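Local atomic coordinates of McyG protein (Microcystis aeruginosa PCC 7806, PDB entry 4R0M), a protein that binds phenylalanyl-adenylate in its adenylation domain and probably activates an aromatic acid for loading onto the adjoining peptidyl carrier domain during microcystin synthesis. Residues I230-I235 against V268-S273; E216-W221 against L240-I245. One frame throughout, in Å; residues are numbered along the deposited sequence.

Both interactions are built on one mixed sheet of the adenylation domain, in which strands 217-220 and 270-273 are neighbours. Interaction 1 lays helix 227-240 against strand 270-273; it is wholly buried, purely apolar, and reaches the bound phenylalanyl-adenylate through Trp272. Interaction 2 is strand pairing within the sheet, held by backbone hydrogen bonds, and its touching residues are mostly buried, with Val217 and Asp243 partly exposed. Helix 227-240 belongs to both stories: it packs in interaction 1 and links the two strands of interaction 2 along the chain. Two probable hydrogen bonds stitch the contacts together, Ser269 OG to Glu216 OE1 and Ser271 OG to Leu219 O.

Interaction 1: I230-I235 against V268-S273; sequences IVFLGI and VSISWS. With FA5 (adenosine-5'-[phenylalaninyl-phosphate]), chain C.
Behind the phenylalanyl-adenylate pocket, which Trp272 lines, Phe232 and Leu233 of helix 227-240 pack on Ile270 and Trp272 of strand 270-273, a helix-on-sheet contact of the adenylation domain. The short segments run nearly antiparallel, their axes 153° apart and 9.7 Å distant at closest approach. The junction is entirely apolar. CG anti to the backbone nitrogen (chi1 175°) places the Phe232 ring beside Ile270, its CZ 3.7 Å from Ile270 CG2. Trp272 CB sits near the plane of the same ring, at the CE2 edge. Leu233 forks over the strand: CD2 leans on Ile270 CG2 at 4.0 Å, while CD1 lies in the plane of the indole, against its CE3 edge at 3.7 Å. One indole face is given to the ligand, whose phenyl CD2 stands 3.2 Å above the plane, offset toward the rim; the two rings are inclined by roughly 40°, neither stacked flat nor T-shaped. At the indole's polar corner, NE1 is hydrogen-bonded to Ala304 O, which helps fix the ring's rotation. Replacing the indole by an alanine's methyl group would probably take the surface from under the ligand's phenyl CD2, strip Leu233 CD1 of the CE3 edge and leave Ala304 O without the NE1 donor. Val302 of strand 300-303 touches both Phe232 and Trp272. The helix widens here into a pi-type turn, in which Ile235 N reaches back to Ile230 O at 2.8 Å. The pocket's tightest approach in this contact is Trp272 CZ2 to CD2 of the ligand, 3.3 Å.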
loop_
_atom_site.group_PDB
_atom_site.type_symbol
_atom_site.label_atom_id
_atom_site.label_comp_id
_atom_site.label_asym_id
_atom_site.label_seq_id
_atom_site.Cartn_x
_atom_site.Cartn_y
_atom_site.Cartn_z
ATOM N N ILE A 230 5.274 7.167 1.433
ATOM C CA ILE A 230 5.385 8.624 1.480
ATOM C C ILE A 230 5.336 9.144 2.915
ATOM O O ILE A 230 6.133 10.000 3.306
ATOM C CB ILE A 230 4.266 9.305 0.660
ATOM C CG1 ILE A 230 4.415 8.966 -0.824
ATOM C CG2 ILE A 230 4.283 10.819 0.860
ATOM C CD1 ILE A 230 3.173 9.227 -1.649
ATOM N N VAL A 231 4.402 8.610 3.694
ATOM C CA VAL A 231 4.095 9.163 5.002
ATOM C C VAL A 231 4.759 8.386 6.136
ATOM O O VAL A 231 5.682 8.901 6.774
ATOM C CB VAL A 231 2.567 9.292 5.214
ATOM C CG1 VAL A 231 2.266 10.088 6.468
ATOM C CG2 VAL A 231 1.918 9.975 4.020
ATOM N N PHE A 232 4.312 7.152 6.373
ATOM C CA PHE A 232 4.793 6.343 7.500
ATOM C C PHE A 232 6.301 6.083 7.472
ATOM O O PHE A 232 6.959 6.114 8.514
ATOM C CB PHE A 232 4.008 5.023 7.599
ATOM C CG PHE A 232 4.515 4.079 8.665
ATOM C CD1 PHE A 232 4.608 4.480 9.999
ATOM C CD2 PHE A 232 4.877 2.778 8.336
ATOM C CE1 PHE A 232 5.073 3.606 10.973
ATOM C CE2 PHE A 232 5.338 1.899 9.306
ATOM C CZ PHE A 232 5.435 2.314 10.625
ATOM N N LEU A 233 6.844 5.833 6.285
ATOM C CA LEU A 233 8.271 5.541 6.148
ATOM C C LEU A 233 9.001 6.594 5.314
ATOM O O LEU A 233 10.065 6.333 4.750
ATOM C CB LEU A 233 8.486 4.131 5.588
ATOM C CG LEU A 233 7.923 2.984 6.435
ATOM C CD1 LEU A 233 8.007 1.662 5.688
ATOM C CD2 LEU A 233 8.616 2.881 7.789
ATOM N N GLY A 234 8.417 7.787 5.254
ATOM C CA GLY A 234 9.018 8.922 4.573
ATOM C C GLY A 234 8.964 10.151 5.454
ATOM O O GLY A 234 9.928 10.471 6.152
ATOM N N ILE A 235 7.816 10.825 5.435
ATOM C CA ILE A 235 7.608 12.069 6.176
ATOM C C ILE A 235 7.749 11.898 7.694
ATOM O O ILE A 235 8.254 12.797 8.372
ATOM C CB ILE A 235 6.247 12.707 5.813
ATOM C CG1 ILE A 235 6.256 13.174 4.352
ATOM C CG2 ILE A 235 5.911 13.868 6.745
ATOM C CD1 ILE A 235 4.882 13.299 3.726
ATOM N N VAL A 268 17.938 -1.960 11.462
ATOM C CA VAL A 268 16.628 -1.363 11.220
ATOM C C VAL A 268 15.674 -1.660 12.374
ATOM O O VAL A 268 15.596 -2.794 12.851
ATOM C CB VAL A 268 16.052 -1.853 9.873
ATOM C CG1 VAL A 268 14.608 -1.408 9.682
ATOM C CG2 VAL A 268 16.921 -1.362 8.723
ATOM N N SER A 269 14.957 -0.633 12.819
ATOM C CA SER A 269 14.051 -0.746 13.961
ATOM C C SER A 269 12.574 -0.704 13.567
ATOM O O SER A 269 11.719 -1.193 14.307
ATOM C CB SER A 269 14.347 0.357 14.982
ATOM O OG SER A 269 14.207 1.643 14.400
ATOM N N ILE A 270 12.286 -0.097 12.415
ATOM C CA ILE A 270 10.916 0.053 11.916
ATOM C C ILE A 270 10.859 -0.328 10.437
ATOM O O ILE A 270 11.620 0.204 9.624
ATOM C CB ILE A 270 10.390 1.502 12.080
ATOM C CG1 ILE A 270 10.463 1.962 13.542
ATOM C CG2 ILE A 270 8.964 1.625 11.548
ATOM C CD1 ILE A 270 10.281 3.455 13.727
ATOM N N SER A 271 9.961 -1.249 10.095
ATOM C CA SER A 271 9.744 -1.637 8.700
ATOM C C SER A 271 8.304 -2.099 8.473
ATOM O O SER A 271 7.516 -2.174 9.419
ATOM C CB SER A 271 10.744 -2.714 8.261
ATOM O OG SER A 271 10.866 -2.729 6.848
ATOM N N TRP A 272 7.974 -2.405 7.218
ATOM C CA TRP A 272 6.599 -2.720 6.827
ATOM C C TRP A 272 6.498 -3.467 5.521
ATOM O O TRP A 272 7.287 -3.245 4.596
ATOM C CB TRP A 272 5.759 -1.436 6.787
ATOM C CG TRP A 272 4.534 -1.491 5.903
ATOM C CD1 TRP A 272 3.402 -2.295 6.053
ATOM C CD2 TRP A 272 4.271 -0.689 4.702
ATOM N NE1 TRP A 272 2.496 -2.057 5.052
ATOM C CE2 TRP A 272 2.953 -1.107 4.209
ATOM C CE3 TRP A 272 4.970 0.293 4.011
ATOM C CZ2 TRP A 272 2.385 -0.552 3.072
ATOM C CZ3 TRP A 272 4.385 0.846 2.866
ATOM C CH2 TRP A 272 3.124 0.434 2.411
ATOM N N SER A 273 5.523 -4.375 5.462
ATOM C CA SER A 273 5.071 -5.003 4.220
ATOM C C SER A 273 3.646 -5.529 4.412
ATOM O O SER A 273 3.200 -5.704 5.551
ATOM C CB SER A 273 6.001 -6.149 3.812
ATOM O OG SER A 273 5.677 -7.347 4.497
HETATM C C FA5 C . -3.230 0.960 1.861
HETATM O O FA5 C . -3.147 -0.159 1.369
HETATM C CA FA5 C . -2.860 1.179 3.306
HETATM N N FA5 C . -3.590 0.167 4.031
HETATM C CB FA5 C . -1.358 0.987 3.562
HETATM C CG FA5 C . -0.835 1.031 5.003
HETATM C CD1 FA5 C . -1.643 0.899 6.133
HETATM C CD2 FA5 C . 0.541 1.201 5.207
HETATM C CE1 FA5 C . -1.095 0.945 7.421
HETATM C CE2 FA5 C . 1.102 1.242 6.488
HETATM C CZ FA5 C . 0.277 1.114 7.604
HETATM P P FA5 C . -5.002 1.920 0.035
HETATM O OP1 FA5 C . -4.527 1.448 -1.313
HETATM O OP2 FA5 C . -5.785 3.205 0.119
HETATM O OP3 FA5 C . -3.719 2.052 1.022
HETATM O "O5'" FA5 C . -5.907 0.729 0.638
HETATM C "C5'" FA5 C . -6.591 0.837 1.883
HETATM C "C4'" FA5 C . -7.397 -0.436 2.092
HETATM O "O4'" FA5 C . -6.557 -1.586 2.256
HETATM C "C3'" FA5 C . -8.244 -0.401 3.347
HETATM O "O3'" FA5 C . -9.468 0.304 3.149
HETATM C "C2'" FA5 C . -8.472 -1.871 3.612
HETATM O "O2'" FA5 C . -9.555 -2.363 2.814
HETATM C "C1'" FA5 C . -7.190 -2.521 3.134
HETATM N N9 FA5 C . -6.329 -2.798 4.312
HETATM C C8 FA5 C . -5.265 -2.069 4.696
HETATM N N7 FA5 C . -4.685 -2.581 5.810
HETATM C C5 FA5 C . -5.394 -3.667 6.167
HETATM C C6 FA5 C . -5.332 -4.681 7.249
HETATM N N6 FA5 C . -4.371 -4.634 8.200
HETATM N N1 FA5 C . -6.270 -5.658 7.260
HETATM C C2 FA5 C . -7.239 -5.719 6.322
HETATM N N3 FA5 C . -7.352 -4.839 5.310
HETATM C C4 FA5 C . -6.479 -3.805 5.179
#

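Interaction 2: E216-W221 against L240-I245; sequences EVTLNW and LACDQI
The CB-CG1-CD1 branch of Ile245 lies along strand 217-220. Its CB lies 3.5 Å from Thr218 O and also faces Leu219 CB; CG1 passes the same carbonyl oxygen at 3.6 Å; and CD1, at the tip, ends against Val217 CG1 at 3.6 Å. The chi1 of -49° sets CG1 beside the backbone nitrogen, which brings this branch over the neighbouring strand, where it crosses the Val217 side chain obliquely. Thr35 and Ile37 of strand 33-37 touch Ile245 as well. Val217, Leu219, Asp243 and Ile245 share this face of the sheet. Beneath them, the backbones of 217-220 and 243-245 run parallel, as the two strands of a beta-alpha-beta crossover whose helix is 227-240. Thr218 is gripped at both its backbone polar atoms: its N gives a bond to Asp243 O at 3.1 Å, and its O takes one from Ile245 N at 2.8 Å, the latter bent to 141° at the hydrogen. Asn220 N then reaches Ile245 O almost straight, 2.8 Å long with an angle of 174°. At the other end, the bond from Asp243 N to Glu216 O is weak. On the opposite face Thr218 and Gln244 lie side by side, pointing the same way, with Thr218 OG1 pressed 3.2 Å from Gln244 CB. The Gln244 amide continues away from Thr218, its OE1 hydrogen-bonded to His246 NE2 and its NE2 to Tyr48 OH. Before the strand, Ala241 is the C-prime residue of a Schellman motif that ends the helix, and in the next residue Cys242 CB lies 3.1 Å from Glu216 O.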
loop_
_atom_site.group_PDB
_atom_site.type_symbol
_atom_site.label_atom_id
_atom_site.label_comp_id
_atom_site.label_asym_id
_atom_site.label_seq_id
_atom_site.Cartn_x
_atom_site.Cartn_y
_atom_site.Cartn_z
ATOM N N GLU A 216 15.621 6.118 15.636
ATOM C CA GLU A 216 14.997 5.063 14.832
ATOM C C GLU A 216 15.668 4.927 13.473
ATOM O O GLU A 216 16.241 5.884 12.947
ATOM C CB GLU A 216 13.495 5.310 14.627
ATOM C CG GLU A 216 12.658 5.476 15.891
ATOM C CD GLU A 216 12.626 4.249 16.785
ATOM O OE1 GLU A 216 13.082 3.167 16.358
ATOM O OE2 GLU A 216 12.137 4.374 17.930
ATOM N N VAL A 217 15.605 3.722 12.918
ATOM C CA VAL A 217 16.037 3.473 11.550
ATOM C C VAL A 217 14.889 2.787 10.811
ATOM O O VAL A 217 14.546 1.639 11.101
ATOM C CB VAL A 217 17.316 2.609 11.494
ATOM C CG1 VAL A 217 17.736 2.371 10.051
ATOM C CG2 VAL A 217 18.452 3.262 12.276
ATOM N N THR A 218 14.280 3.515 9.878
ATOM C CA THR A 218 13.172 2.984 9.086
ATOM C C THR A 218 13.676 2.429 7.760
ATOM O O THR A 218 14.622 2.962 7.178
ATOM C CB THR A 218 12.083 4.043 8.809
ATOM O OG1 THR A 218 12.618 5.089 7.990
ATOM C CG2 THR A 218 11.547 4.639 10.107
ATOM N N LEU A 219 13.044 1.351 7.299
ATOM C CA LEU A 219 13.330 0.779 5.985
ATOM C C LEU A 219 12.039 0.512 5.216
ATOM O O LEU A 219 11.157 -0.212 5.687
ATOM C CB LEU A 219 14.170 -0.500 6.107
ATOM C CG LEU A 219 14.591 -1.231 4.822
ATOM C CD1 LEU A 219 15.939 -1.913 4.995
ATOM C CD2 LEU A 219 13.545 -2.240 4.367
ATOM N N ASN A 220 11.945 1.108 4.030
ATOM C CA ASN A 220 10.828 0.888 3.127
ATOM C C ASN A 220 11.275 0.187 1.851
ATOM O O ASN A 220 12.321 0.518 1.285
ATOM C CB ASN A 220 10.155 2.212 2.767
ATOM C CG ASN A 220 9.082 2.049 1.706
ATOM O OD1 ASN A 220 8.051 1.422 1.936
ATOM N ND2 ASN A 220 9.325 2.613 0.531
ATOM N N TRP A 221 10.480 -0.778 1.401
ATOM C CA TRP A 221 10.722 -1.404 0.104
ATOM C C TRP A 221 9.491 -1.437 -0.766
ATOM O O TRP A 221 9.458 -2.123 -1.784
ATOM C CB TRP A 221 11.365 -2.778 0.258
ATOM C CG TRP A 221 10.512 -3.807 0.953
ATOM C CD1 TRP A 221 10.254 -3.919 2.317
ATOM C CD2 TRP A 221 9.798 -4.934 0.335
ATOM N NE1 TRP A 221 9.441 -4.995 2.575
ATOM C CE2 TRP A 221 9.132 -5.647 1.432
ATOM C CE3 TRP A 221 9.636 -5.398 -0.969
ATOM C CZ2 TRP A 221 8.353 -6.774 1.207
ATOM C CZ3 TRP A 221 8.848 -6.536 -1.181
ATOM C CH2 TRP A 221 8.222 -7.204 -0.120
ATOM N N LEU A 240 10.770 12.910 12.669
ATOM C CA LEU A 240 11.623 12.408 13.740
ATOM C C LEU A 240 13.080 12.826 13.562
ATOM O O LEU A 240 13.853 12.800 14.520
ATOM C CB LEU A 240 11.546 10.879 13.804
ATOM C CG LEU A 240 10.292 10.223 14.383
ATOM C CD1 LEU A 240 10.233 8.763 13.960
ATOM C CD2 LEU A 240 10.252 10.352 15.902
ATOM N N ALA A 241 13.439 13.212 12.335
ATOM C CA ALA A 241 14.831 13.472 11.942
ATOM C C ALA A 241 15.710 12.220 12.083
ATOM O O ALA A 241 16.909 12.313 12.362
ATOM C CB ALA A 241 15.415 14.651 12.716
ATOM N N CYS A 242 15.102 11.053 11.883
ATOM C CA CYS A 242 15.813 9.781 11.993
ATOM C C CYS A 242 16.282 9.297 10.624
ATOM O O CYS A 242 15.887 9.848 9.598
ATOM C CB CYS A 242 14.927 8.729 12.666
ATOM S SG CYS A 242 13.608 8.049 11.631
ATOM N N ASP A 243 17.129 8.271 10.616
ATOM C CA ASP A 243 17.580 7.657 9.372
ATOM C C ASP A 243 16.451 6.896 8.680
ATOM O O ASP A 243 15.697 6.161 9.327
ATOM C CB ASP A 243 18.762 6.719 9.628
ATOM C CG ASP A 243 20.094 7.448 9.669
ATOM O OD1 ASP A 243 20.270 8.434 8.921
ATOM O OD2 ASP A 243 20.976 7.020 10.443
ATOM N N GLN A 244 16.330 7.096 7.369
ATOM C CA GLN A 244 15.365 6.351 6.559
ATOM C C GLN A 244 16.016 5.703 5.338
ATOM O O GLN A 244 16.874 6.299 4.680
ATOM C CB GLN A 244 14.153 7.213 6.160
ATOM C CG GLN A 244 14.443 8.385 5.235
ATOM C CD GLN A 244 13.180 9.125 4.833
ATOM O OE1 GLN A 244 12.480 8.730 3.896
ATOM N NE2 GLN A 244 12.888 10.216 5.534
ATOM N N ILE A 245 15.597 4.475 5.054
ATOM C CA ILE A 245 16.151 3.689 3.957
ATOM C C ILE A 245 15.043 3.325 2.973
ATOM O O ILE A 245 13.935 2.963 3.379
ATOM C CB ILE A 245 16.848 2.413 4.475
ATOM C CG1 ILE A 245 17.815 2.759 5.615
ATOM C CG2 ILE A 245 17.590 1.705 3.348
ATOM C CD1 ILE A 245 18.139 1.600 6.531
#